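Local coordinates for hypothetical protein (Legionella pneumophila subsp. pneumophila, PDB 4G2A) that is of unknown function but may bind a nutrient, combining a DUF4424 region with a C-terminal YARHG domain, at residues Pro13-Gln18 / Ala165-Ser170; Tyr154-Tyr159 / Asp196-Thr201; Thr183-Cys188 / Leu233-Ser238. All coordinates share one frame; numbering follows the deposited sequence.

Interaction 1. Residues Pro13-Gln18 / Ala165-Ser170; sequences PIPVSQ and ALWQDS. With SO4 (sulfate ion), chain B.
Pro-15 lies flat over one face of the Trp-167 indole, with its CG 3.6 Å from the centroid of the six-membered ring and only 2° off the ring normal, a textbook proline CH-pi contact. The indole is fixed from its edge as well: NE1 donates to Pro-13 O at 3.0 Å, a nearly straight bond (162°) that leaves the oxygen within the ring plane, although the N-H reaches this carbonyl from above the carbonyl's own plane. The stack and the bond together should restrict rotation of the ring about chi2. Leu-166 fills in beside it, its CB 3.6 Å from Pro-15 CD and its CD1 3.9 Å from Ile-14 CG2. This side is dense and largely buried. Past Pro-15 the contact opens out: Val-16 and Ser-17 are exposed and make no contact with 165-170. Ser-17 points away, and its OG donates at 3.0 Å to O2 of a sulfate, probably from the crystallisation liquor, that Ser-63 N also binds. The packing thus joins the end of strand 10-15 to the loop between strands 155-160 and 174-180, while Ile-21 and Met-23 of strand 21-33 and Ile-62 and Met-64 of strand 60-68 pack around the indole.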
# COMPACT_ATOMS: atom_id res chain seq x y z
N PRO A 13 -0.69 -3.63 17.34
CA PRO A 13 -1.08 -3.01 18.61
C PRO A 13 0.16 -2.93 19.50
O PRO A 13 1.08 -3.75 19.34
CB PRO A 13 -2.13 -3.97 19.20
CG PRO A 13 -2.34 -5.04 18.20
CD PRO A 13 -1.16 -5.03 17.27
N ILE A 14 0.25 -1.94 20.37
CA ILE A 14 1.42 -1.85 21.22
C ILE A 14 1.01 -1.70 22.69
O ILE A 14 -0.06 -1.15 22.96
CB ILE A 14 2.38 -0.72 20.77
CG1 ILE A 14 1.73 0.66 20.80
CG2 ILE A 14 2.98 -1.00 19.40
CD1 ILE A 14 2.49 1.63 21.59
N PRO A 15 1.85 -2.11 23.66
CA PRO A 15 1.50 -1.87 25.06
C PRO A 15 1.94 -0.47 25.51
O PRO A 15 2.94 0.05 25.03
CB PRO A 15 2.27 -2.96 25.82
CG PRO A 15 3.40 -3.36 24.91
CD PRO A 15 3.17 -2.79 23.53
N VAL A 16 1.18 0.14 26.45
CA VAL A 16 1.45 1.45 27.03
C VAL A 16 2.69 1.33 27.95
O VAL A 16 3.55 2.20 27.93
CB VAL A 16 0.20 2.00 27.77
CG1 VAL A 16 0.49 3.33 28.47
CG2 VAL A 16 -0.98 2.15 26.82
N SER A 17 2.79 0.20 28.70
CA SER A 17 3.89 -0.13 29.61
C SER A 17 4.75 -1.33 29.06
O SER A 17 4.82 -1.51 27.84
CB SER A 17 3.35 -0.45 31.00
OG SER A 17 2.70 0.68 31.56
N GLN A 18 5.43 -2.08 29.95
CA GLN A 18 6.27 -3.25 29.61
C GLN A 18 5.65 -4.51 30.25
O GLN A 18 6.06 -4.91 31.35
CB GLN A 18 7.74 -3.04 30.06
CG GLN A 18 8.42 -1.80 29.47
CD GLN A 18 9.55 -1.28 30.33
OE1 GLN A 18 9.40 -1.02 31.53
NE2 GLN A 18 10.71 -1.06 29.72
N ALA A 165 8.65 -5.52 19.10
CA ALA A 165 9.75 -5.57 20.07
C ALA A 165 9.32 -5.02 21.45
O ALA A 165 10.06 -5.18 22.41
CB ALA A 165 10.94 -4.78 19.55
N LEU A 166 8.16 -4.33 21.52
CA LEU A 166 7.65 -3.81 22.79
C LEU A 166 6.97 -4.94 23.61
O LEU A 166 6.79 -4.80 24.83
CB LEU A 166 6.68 -2.65 22.56
CG LEU A 166 7.28 -1.35 22.03
CD1 LEU A 166 6.23 -0.47 21.44
CD2 LEU A 166 8.11 -0.62 23.09
N TRP A 167 6.59 -6.04 22.95
CA TRP A 167 5.98 -7.19 23.60
C TRP A 167 7.07 -8.14 24.09
O TRP A 167 8.20 -8.10 23.59
CB TRP A 167 5.00 -7.89 22.64
CG TRP A 167 3.84 -7.02 22.27
CD1 TRP A 167 3.66 -6.37 21.09
CD2 TRP A 167 2.72 -6.66 23.10
NE1 TRP A 167 2.49 -5.65 21.12
CE2 TRP A 167 1.88 -5.82 22.33
CE3 TRP A 167 2.33 -7.01 24.41
CZ2 TRP A 167 0.69 -5.29 22.84
CZ3 TRP A 167 1.15 -6.47 24.91
CH2 TRP A 167 0.35 -5.61 24.14
N GLN A 168 6.73 -8.97 25.09
CA GLN A 168 7.62 -9.92 25.74
C GLN A 168 8.21 -10.91 24.76
O GLN A 168 7.49 -11.41 23.89
CB GLN A 168 6.91 -10.66 26.87
CG GLN A 168 7.88 -11.36 27.81
CD GLN A 168 7.16 -12.11 28.89
OE1 GLN A 168 6.04 -12.59 28.71
NE2 GLN A 168 7.81 -12.21 30.04
N ASP A 169 9.52 -11.17 24.90
CA ASP A 169 10.36 -12.05 24.08
C ASP A 169 10.73 -11.35 22.78
O ASP A 169 10.27 -10.23 22.52
CB ASP A 169 9.72 -13.44 23.82
CG ASP A 169 9.45 -14.24 25.10
OD1 ASP A 169 10.29 -14.18 26.03
OD2 ASP A 169 8.40 -14.92 25.16
N SER A 170 11.62 -11.97 22.00
CA SER A 170 12.13 -11.41 20.74
C SER A 170 11.08 -11.48 19.62
O SER A 170 10.72 -10.44 19.02
CB SER A 170 13.41 -12.12 20.31
OG SER A 170 13.37 -13.53 20.52
S SO4 B . -1.12 -0.17 31.53
O1 SO4 B . -1.09 1.29 31.39
O2 SO4 B . 0.08 -0.64 32.23
O3 SO4 B . -2.31 -0.56 32.30
O4 SO4 B . -1.16 -0.77 30.21

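Interaction 2. Residues Tyr154-Tyr159 / Asp196-Thr201; sequences YHWVRY and DYLNPT
Leu-198 pushes its two methyl groups against the outer end of Tyr-154: CD2 sits 3.6 Å from Tyr-154 CE2, and CD1 lies 3.6 Å from Tyr-154 OH. The two side chains cross at about a right angle, and the leucine fork touches both a ring carbon and the hydroxyl. Leu-198 gets there with CG opposite its carbonyl carbon (chi1 -66°) and an extended chi2, which carries the fork from the turn toward Tyr-154. Tyr-197, one residue earlier, takes the less common rotamer with CG between backbone N and carbonyl carbon (chi1 78°). That folds its ring back over its own neighbour, one face resting on Leu-198 CG, and sends the hydroxyl to the rim of the other tyrosine, where Tyr-197 OH lies 3.8 Å from Tyr-154 CE2, near the plane of that ring. The same ring turns an edge to Trp-156, with Tyr-197 CE2 4.1 Å from Trp-156 CZ2. The far end of the indole also comes up to the backbone, CH2 standing 3.9 Å from Tyr-197 O near the indole plane. Within its own strand, Arg-158 NH1 lies over one indole face, 3.3 Å above the plane. Residues 196-199 form a type I turn, closed by Asn-199 N to Asp-196 O, and it is this turn that presents Tyr-197 and Leu-198 side by side to segment 154-159. No hydrogen bond joins the two segments. Tyr-154 OH bonds to Asp-192 and Trp-156 NE1 to Asp-150, and what remains for the contact is van der Waals packing, edge-on where Tyr-197 is involved, shape-dependent and weakly directional, that lays the loop against the strand.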
# COMPACT_ATOMS: atom_id res chain seq x y z
N TYR A 154 4.90 5.52 -7.92
CA TYR A 154 4.79 4.37 -7.01
C TYR A 154 3.53 4.41 -6.17
O TYR A 154 3.00 5.48 -5.90
CB TYR A 154 5.98 4.33 -6.06
CG TYR A 154 7.36 4.35 -6.68
CD1 TYR A 154 7.58 3.86 -7.97
CD2 TYR A 154 8.47 4.77 -5.94
CE1 TYR A 154 8.86 3.81 -8.51
CE2 TYR A 154 9.75 4.73 -6.48
CZ TYR A 154 9.94 4.24 -7.76
OH TYR A 154 11.21 4.21 -8.30
N HIS A 155 3.07 3.23 -5.74
CA HIS A 155 1.99 3.00 -4.78
C HIS A 155 2.66 2.30 -3.61
O HIS A 155 3.47 1.38 -3.83
CB HIS A 155 0.84 2.18 -5.38
CG HIS A 155 -0.31 2.99 -5.91
ND1 HIS A 155 -0.33 3.45 -7.22
CD2 HIS A 155 -1.48 3.32 -5.31
CE1 HIS A 155 -1.49 4.07 -7.37
NE2 HIS A 155 -2.21 4.03 -6.25
N TRP A 156 2.47 2.80 -2.41
CA TRP A 156 3.09 2.24 -1.22
C TRP A 156 2.06 1.63 -0.29
O TRP A 156 1.05 2.26 0.03
CB TRP A 156 3.88 3.31 -0.46
CG TRP A 156 5.14 3.74 -1.14
CD1 TRP A 156 5.31 4.84 -1.94
CD2 TRP A 156 6.44 3.13 -1.02
NE1 TRP A 156 6.62 4.92 -2.35
CE2 TRP A 156 7.33 3.88 -1.81
CE3 TRP A 156 6.92 1.99 -0.34
CZ2 TRP A 156 8.69 3.55 -1.93
CZ3 TRP A 156 8.27 1.66 -0.45
CH2 TRP A 156 9.14 2.43 -1.25
N VAL A 157 2.30 0.41 0.14
CA VAL A 157 1.45 -0.28 1.11
C VAL A 157 2.41 -0.61 2.25
O VAL A 157 3.52 -1.10 2.00
CB VAL A 157 0.61 -1.48 0.55
CG1 VAL A 157 1.38 -2.28 -0.49
CG2 VAL A 157 0.08 -2.38 1.66
N ARG A 158 2.08 -0.14 3.45
CA ARG A 158 2.97 -0.28 4.59
C ARG A 158 2.23 -0.79 5.81
O ARG A 158 1.02 -0.64 5.93
CB ARG A 158 3.65 1.06 4.94
CG ARG A 158 4.01 1.97 3.77
CD ARG A 158 4.56 3.26 4.32
NE ARG A 158 4.49 4.39 3.39
CZ ARG A 158 5.46 4.72 2.53
NH1 ARG A 158 6.56 3.97 2.44
NH2 ARG A 158 5.34 5.80 1.77
N TYR A 159 2.99 -1.38 6.72
CA TYR A 159 2.53 -1.92 8.00
C TYR A 159 3.71 -1.93 8.98
O TYR A 159 4.72 -2.56 8.67
CB TYR A 159 1.93 -3.31 7.83
CG TYR A 159 1.04 -3.73 8.98
CD1 TYR A 159 1.59 -4.31 10.13
CD2 TYR A 159 -0.33 -3.52 8.95
CE1 TYR A 159 0.79 -4.68 11.20
CE2 TYR A 159 -1.15 -3.91 10.01
CZ TYR A 159 -0.58 -4.50 11.13
OH TYR A 159 -1.37 -4.90 12.18
N ASP A 196 17.55 -0.53 -3.90
CA ASP A 196 17.24 -1.52 -2.87
C ASP A 196 16.11 -1.08 -1.94
O ASP A 196 15.42 -1.94 -1.41
CB ASP A 196 18.48 -1.86 -2.05
CG ASP A 196 19.47 -2.77 -2.75
OD1 ASP A 196 19.49 -2.78 -4.00
OD2 ASP A 196 20.23 -3.47 -2.05
N TYR A 197 15.89 0.24 -1.75
CA TYR A 197 14.81 0.69 -0.88
C TYR A 197 13.45 0.29 -1.46
O TYR A 197 12.42 0.39 -0.79
CB TYR A 197 14.88 2.21 -0.61
CG TYR A 197 14.38 3.09 -1.74
CD1 TYR A 197 15.22 3.49 -2.76
CD2 TYR A 197 13.06 3.54 -1.76
CE1 TYR A 197 14.77 4.32 -3.79
CE2 TYR A 197 12.59 4.34 -2.80
CZ TYR A 197 13.45 4.74 -3.81
OH TYR A 197 13.00 5.58 -4.80
N LEU A 198 13.45 -0.16 -2.73
CA LEU A 198 12.29 -0.63 -3.46
C LEU A 198 12.06 -2.12 -3.25
O LEU A 198 10.99 -2.61 -3.56
CB LEU A 198 12.45 -0.33 -4.96
CG LEU A 198 12.47 1.14 -5.36
CD1 LEU A 198 12.73 1.28 -6.84
CD2 LEU A 198 11.16 1.81 -5.02
N ASN A 199 13.06 -2.85 -2.69
CA ASN A 199 12.90 -4.27 -2.41
C ASN A 199 11.90 -4.49 -1.31
O ASN A 199 11.92 -3.75 -0.33
CB ASN A 199 14.22 -4.92 -2.03
CG ASN A 199 15.16 -5.06 -3.18
OD1 ASN A 199 14.76 -5.10 -4.34
ND2 ASN A 199 16.43 -5.22 -2.85
N PRO A 200 10.98 -5.47 -1.46
CA PRO A 200 9.97 -5.66 -0.41
C PRO A 200 10.56 -6.16 0.90
O PRO A 200 11.48 -6.96 0.91
CB PRO A 200 9.02 -6.70 -1.01
CG PRO A 200 9.34 -6.71 -2.49
CD PRO A 200 10.78 -6.40 -2.58
N THR A 201 10.05 -5.64 2.01
CA THR A 201 10.46 -6.06 3.34
C THR A 201 9.20 -6.50 4.12
O THR A 201 8.13 -5.98 3.82
CB THR A 201 11.29 -4.99 4.09
OG1 THR A 201 10.44 -3.95 4.54
CG2 THR A 201 12.46 -4.46 3.29

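Interaction 3. Residues Thr183-Cys188 / Leu233-Ser238; sequences TPTRLC and LFTGIS. With SO4 (sulfate ion), chain H; SO4 (sulfate ion), chain G.
Strands 185-187 and 233-235 run antiparallel at 152°, and Arg-186 and Phe-234 form the hydrogen-bonded pair, with Phe-234 N to Arg-186 O short at 2.7 Å and Arg-186 N to Phe-234 O longer at 3.3 Å. Beside this pair, Cys-188 SG sits over one face of the Phe-234 ring, 4.2 Å from its centroid and 23° off the normal, a sulfur-aromatic contact. That sulfur is disulfide-bonded to Cys-232, so a covalent link joins residue 188 to strand 229-235. Leu-187 and Leu-233 meet through their CD2 methyls at 3.9 Å. The pairing lies where the beta-rich part of the chain gives way to helix: strand 229-235 runs straight into helix 236-250, with Thr-235 at the N-cap position. A water spans this junction, donating to Pro-184 O, accepting from Gly-236 N and hydrogen-bonded to Thr-183 OG1. Arg-186 bends at chi2 (-54°) and carries its guanidinium clear of the paired strands. There NH1 returns to Thr-185 O at 2.8 Å, while two sulfates, probably from the crystallisation liquor, meet the guanidinium near its plane; NH2 reaches O2 of the chain H sulfate at 2.8 Å.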
# COMPACT_ATOMS: atom_id res chain seq x y z
N THR A 183 -6.09 -5.38 -8.49
CA THR A 183 -5.85 -4.77 -9.81
C THR A 183 -4.51 -5.33 -10.31
O THR A 183 -3.70 -5.68 -9.45
CB THR A 183 -5.86 -3.22 -9.73
OG1 THR A 183 -5.90 -2.66 -11.05
CG2 THR A 183 -4.67 -2.63 -8.98
N PRO A 184 -4.21 -5.45 -11.63
CA PRO A 184 -2.89 -5.98 -12.02
C PRO A 184 -1.74 -5.07 -11.54
O PRO A 184 -1.86 -3.85 -11.58
CB PRO A 184 -2.97 -6.08 -13.56
CG PRO A 184 -4.43 -6.09 -13.86
CD PRO A 184 -5.04 -5.17 -12.82
N THR A 185 -0.69 -5.68 -10.97
CA THR A 185 0.46 -4.95 -10.43
C THR A 185 1.78 -5.65 -10.74
O THR A 185 1.81 -6.82 -11.14
CB THR A 185 0.39 -4.78 -8.86
OG1 THR A 185 0.44 -6.05 -8.24
CG2 THR A 185 -0.83 -4.01 -8.38
N ARG A 186 2.85 -4.92 -10.53
CA ARG A 186 4.25 -5.32 -10.55
C ARG A 186 4.96 -4.63 -9.40
O ARG A 186 4.55 -3.54 -8.99
CB ARG A 186 4.94 -4.94 -11.89
CG ARG A 186 4.70 -5.91 -13.05
CD ARG A 186 5.08 -7.33 -12.69
NE ARG A 186 4.80 -8.29 -13.75
CZ ARG A 186 3.63 -8.89 -13.94
NH1 ARG A 186 2.59 -8.60 -13.16
NH2 ARG A 186 3.48 -9.76 -14.93
N LEU A 187 6.04 -5.24 -8.87
CA LEU A 187 6.86 -4.58 -7.86
C LEU A 187 7.64 -3.48 -8.56
O LEU A 187 8.03 -3.68 -9.71
CB LEU A 187 7.85 -5.56 -7.19
CG LEU A 187 7.29 -6.75 -6.48
CD1 LEU A 187 8.42 -7.68 -6.06
CD2 LEU A 187 6.46 -6.35 -5.31
N CYS A 188 7.92 -2.36 -7.87
CA CYS A 188 8.74 -1.32 -8.48
C CYS A 188 10.18 -1.81 -8.61
O CYS A 188 10.89 -1.34 -9.49
CB CYS A 188 8.66 -0.02 -7.68
SG CYS A 188 6.97 0.56 -7.39
N LEU A 233 4.56 -0.81 -5.21
CA LEU A 233 3.89 -1.40 -6.38
C LEU A 233 3.63 -0.44 -7.51
O LEU A 233 3.41 0.75 -7.28
CB LEU A 233 2.52 -1.98 -5.98
CG LEU A 233 2.46 -3.11 -4.96
CD1 LEU A 233 1.02 -3.43 -4.60
CD2 LEU A 233 3.17 -4.35 -5.46
N PHE A 234 3.57 -0.99 -8.73
CA PHE A 234 3.16 -0.25 -9.91
C PHE A 234 1.78 -0.74 -10.27
O PHE A 234 1.56 -1.94 -10.34
CB PHE A 234 4.14 -0.41 -11.10
CG PHE A 234 5.22 0.64 -11.23
CD1 PHE A 234 4.89 1.98 -11.41
CD2 PHE A 234 6.56 0.28 -11.23
CE1 PHE A 234 5.89 2.95 -11.51
CE2 PHE A 234 7.56 1.24 -11.34
CZ PHE A 234 7.21 2.57 -11.48
N THR A 235 0.85 0.18 -10.50
CA THR A 235 -0.49 -0.11 -10.99
C THR A 235 -0.44 0.20 -12.48
O THR A 235 0.53 0.81 -12.93
CB THR A 235 -1.53 0.69 -10.23
OG1 THR A 235 -1.18 2.06 -10.33
CG2 THR A 235 -1.67 0.28 -8.78
N GLY A 236 -1.45 -0.24 -13.23
CA GLY A 236 -1.50 -0.07 -14.68
C GLY A 236 -1.32 1.35 -15.21
O GLY A 236 -0.32 1.64 -15.88
N ILE A 237 -2.28 2.23 -14.92
CA ILE A 237 -2.29 3.62 -15.40
C ILE A 237 -1.06 4.37 -14.86
O ILE A 237 -0.43 5.09 -15.63
CB ILE A 237 -3.63 4.35 -15.02
CG1 ILE A 237 -4.89 3.54 -15.42
CG2 ILE A 237 -3.66 5.79 -15.51
CD1 ILE A 237 -5.77 4.05 -16.51
N SER A 238 -0.70 4.20 -13.56
CA SER A 238 0.46 4.88 -12.97
C SER A 238 1.77 4.48 -13.66
O SER A 238 2.65 5.33 -13.80
CB SER A 238 0.56 4.61 -11.47
OG SER A 238 -0.58 5.08 -10.77
S SO4 H . 0.33 -11.22 -14.36
O1 SO4 H . -0.23 -9.87 -14.24
O2 SO4 H . 1.20 -11.26 -15.55
O3 SO4 H . 1.11 -11.55 -13.17
O4 SO4 H . -0.74 -12.20 -14.51
S SO4 G . 6.44 -9.14 -17.02
O1 SO4 G . 5.13 -9.17 -17.69
O2 SO4 G . 7.50 -9.47 -17.96
O3 SO4 G . 6.68 -7.79 -16.48
O4 SO4 G . 6.45 -10.11 -15.93
O HOH W 1 -3.47 -1.95 -12.34

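How the interactions relate
Interactions 2 and 3 form one continuous packed region, their centres 12 Å apart. Strand 155-160 pairs with strand 229-235, where His-155 O and Leu-233 N lie 2.8 Å apart, probably hydrogen-bonded. Tyr-154 is shared between them: its CD1 reaches Cys-188 SG at 3.4 Å and its CE1 lies 3.6 Å from Phe-234 CZ. Interaction 1 has its centre about 25 Å from that of interaction 2, but their nearest atoms are only about 5 Å apart without touching, and strand 10-15 runs parallel beside strand 155-160. Interaction 3 is the remote one, its nearest atoms about 22 Å from interaction 1. No active site is known here; the sulfates at interactions 1 and 3 are probably crystallisation ions.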